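Local coordinates for protein cytochrome P450 (Bacillus megaterium, PDB 5L94) that binds heme b and testosterone and, as a cytochrome P450, probably acts as a monooxygenase that inserts oxygen into organic substrates, at residues M145-I150 / L238-G243. Numbering follows the deposited sequence.
With HEM (protoporphyrin IX containing Fe), chain C.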
# COMPACT_ATOMS: atom_id res chain seq x y z
N MET A 145 0.87 -6.98 13.00
CA MET A 145 1.42 -8.08 13.81
C MET A 145 2.46 -8.87 13.02
O MET A 145 3.55 -9.15 13.52
CB MET A 145 0.30 -8.98 14.32
CG MET A 145 -0.52 -8.31 15.44
SD MET A 145 -2.15 -9.03 15.64
CE MET A 145 -2.45 -8.86 17.37
N VAL A 146 2.19 -9.16 11.75
CA VAL A 146 3.20 -9.82 10.92
C VAL A 146 4.45 -8.95 10.80
O VAL A 146 5.58 -9.41 11.04
CB VAL A 146 2.62 -10.18 9.54
CG1 VAL A 146 3.66 -10.81 8.66
CG2 VAL A 146 1.42 -11.13 9.70
N ILE A 147 4.28 -7.68 10.44
CA ILE A 147 5.44 -6.85 10.15
C ILE A 147 6.27 -6.61 11.40
O ILE A 147 7.50 -6.46 11.32
CB ILE A 147 5.02 -5.51 9.50
CG1 ILE A 147 6.09 -5.03 8.55
CG2 ILE A 147 4.78 -4.43 10.53
CD1 ILE A 147 6.13 -5.76 7.24
N ALA A 148 5.62 -6.57 12.56
CA ALA A 148 6.34 -6.44 13.82
C ALA A 148 7.14 -7.72 14.14
O ALA A 148 8.26 -7.64 14.67
CB ALA A 148 5.35 -6.13 14.94
N ASP A 149 6.60 -8.90 13.80
CA ASP A 149 7.38 -10.13 13.93
C ASP A 149 8.50 -10.17 12.90
O ASP A 149 9.59 -10.68 13.19
CB ASP A 149 6.48 -11.37 13.80
CG ASP A 149 5.46 -11.50 14.94
OD1 ASP A 149 5.73 -11.08 16.09
OD2 ASP A 149 4.35 -12.00 14.66
N ILE A 150 8.27 -9.65 11.69
CA ILE A 150 9.32 -9.59 10.67
C ILE A 150 10.43 -8.65 11.09
O ILE A 150 11.62 -8.92 10.85
CB ILE A 150 8.76 -9.17 9.29
CG1 ILE A 150 7.89 -10.29 8.71
CG2 ILE A 150 9.88 -8.89 8.34
CD1 ILE A 150 7.21 -9.95 7.38
N LEU A 238 10.19 1.94 6.21
CA LEU A 238 9.38 1.65 5.05
C LEU A 238 8.52 0.41 5.29
O LEU A 238 7.30 0.43 5.04
CB LEU A 238 10.30 1.48 3.85
CG LEU A 238 9.67 1.13 2.51
CD1 LEU A 238 8.72 2.25 2.08
CD2 LEU A 238 10.73 0.84 1.44
N LEU A 239 9.13 -0.68 5.80
CA LEU A 239 8.39 -1.90 6.11
C LEU A 239 7.30 -1.63 7.12
O LEU A 239 6.14 -2.02 6.92
CB LEU A 239 9.33 -2.99 6.65
CG LEU A 239 9.69 -4.14 5.74
CD1 LEU A 239 10.27 -3.63 4.48
CD2 LEU A 239 10.66 -5.11 6.49
N LEU A 240 7.66 -1.00 8.23
CA LEU A 240 6.65 -0.70 9.23
C LEU A 240 5.47 0.08 8.65
O LEU A 240 4.31 -0.16 9.00
CB LEU A 240 7.27 0.07 10.38
CG LEU A 240 6.27 0.48 11.44
CD1 LEU A 240 5.93 -0.79 12.18
CD2 LEU A 240 6.77 1.61 12.35
N ILE A 241 5.75 1.10 7.83
CA ILE A 241 4.66 1.87 7.24
C ILE A 241 3.83 0.98 6.31
O ILE A 241 2.61 1.02 6.34
CB ILE A 241 5.18 3.13 6.51
CG1 ILE A 241 5.72 4.13 7.52
CG2 ILE A 241 4.02 3.75 5.69
CD1 ILE A 241 6.52 5.23 6.91
N ALA A 242 4.49 0.16 5.48
CA ALA A 242 3.76 -0.83 4.68
C ALA A 242 2.91 -1.74 5.55
O ALA A 242 1.79 -2.12 5.18
CB ALA A 242 4.74 -1.65 3.85
N GLY A 243 3.42 -2.07 6.73
CA GLY A 243 2.65 -2.94 7.61
C GLY A 243 1.47 -2.28 8.27
O GLY A 243 0.67 -2.97 8.90
CHA HEM C . 6.77 -0.96 -3.23
CHB HEM C . 1.91 -1.36 -3.16
CHC HEM C . 2.09 -4.25 0.69
CHD HEM C . 6.79 -3.31 0.96
C1A HEM C . 5.43 -0.86 -3.57
C2A HEM C . 4.93 -0.22 -4.76
C3A HEM C . 3.60 -0.32 -4.75
C4A HEM C . 3.20 -1.04 -3.53
CMA HEM C . 2.66 0.23 -5.85
CAA HEM C . 5.79 0.46 -5.86
CBA HEM C . 6.33 1.79 -5.30
CGA HEM C . 6.97 2.68 -6.33
O1A HEM C . 7.21 2.24 -7.49
O2A HEM C . 7.25 3.85 -5.95
C1B HEM C . 1.54 -2.23 -2.17
C2B HEM C . 0.20 -2.78 -1.97
C3B HEM C . 0.27 -3.57 -0.89
C4B HEM C . 1.63 -3.53 -0.39
CMB HEM C . -1.01 -2.45 -2.89
CAB HEM C . -0.77 -4.43 -0.19
CBB HEM C . -1.91 -4.80 -0.76
C1C HEM C . 3.40 -4.29 1.09
C2C HEM C . 3.92 -5.07 2.19
C3C HEM C . 5.22 -4.78 2.24
C4C HEM C . 5.54 -3.82 1.20
CMC HEM C . 3.07 -6.04 3.07
CAC HEM C . 6.33 -5.30 3.15
CBC HEM C . 6.13 -6.01 4.24
C1D HEM C . 7.19 -2.60 -0.13
C2D HEM C . 8.54 -2.12 -0.37
C3D HEM C . 8.55 -1.47 -1.53
C4D HEM C . 7.20 -1.51 -2.06
CMD HEM C . 9.74 -2.37 0.59
CAD HEM C . 9.75 -0.78 -2.22
CBD HEM C . 10.42 -1.73 -3.20
CGD HEM C . 11.46 -1.01 -4.02
O1D HEM C . 12.35 -1.70 -4.54
O2D HEM C . 11.41 0.23 -4.17
NA HEM C . 4.35 -1.36 -2.83
NB HEM C . 2.38 -2.70 -1.19
NC HEM C . 4.40 -3.55 0.50
ND HEM C . 6.40 -2.22 -1.19
FE HEM C . 4.35 -2.48 -1.15
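Ile147 carries most of the contact, its two branches meeting different residues of 238-243. Ile147 CG1 lies 3.4 Å from Leu239 O, a van der Waals touch on a carbonyl oxygen already engaged within its own helix, where Gly243 N donates to it. Ile147 CD1 runs on to Leu239 CG (4.2 Å) and to the heme vinyl carbon CBC, an approach modelled too short to be taken literally. The other branch, Ile147 CG2, sits 3.9 Å from Gly243 CA and 4.2 Å from Leu240 CD1. Leu240 leaves its helix across the interface rather than at it, but CG anti to the backbone N (chi1 177°) brings CD1 nearer, and the side chains of Ile147 and Leu240 cross at about a right angle. Gly243 is what admits the methyl: a beta carbon built there would lie 2.4 Å from Ile147 CG2, a clash. An alanine in place of Ile147 would probably open a gap between the helices and leave the vinyl group without its aliphatic neighbour. Ile150, one turn on, adds a looser apolar touch, CG2 to Leu239 CD2. The short helical axes approach to 8.9 Å at 161°, nearly antiparallel, and Ile147 CA is 5.4 Å from Gly243 CA, the close spacing a glycine permits. All five touching residues are buried; Trp111 and Leu357 pack on Ile150, Phe103 on Leu239. Ala242 CB rests 3.5 Å from heme C4C, and testosterone touches Ile241 and Ala242. Ala242, Gly243 and Thr246, with Ala242 O bonded to Thr246 OG1, mark helix 229-245 as P450 helix I, crossing the distal heme face; helix 141-151, helix E, meets the vinyl-bearing edge, and the pair belongs to the D, E, I, L four-helix core.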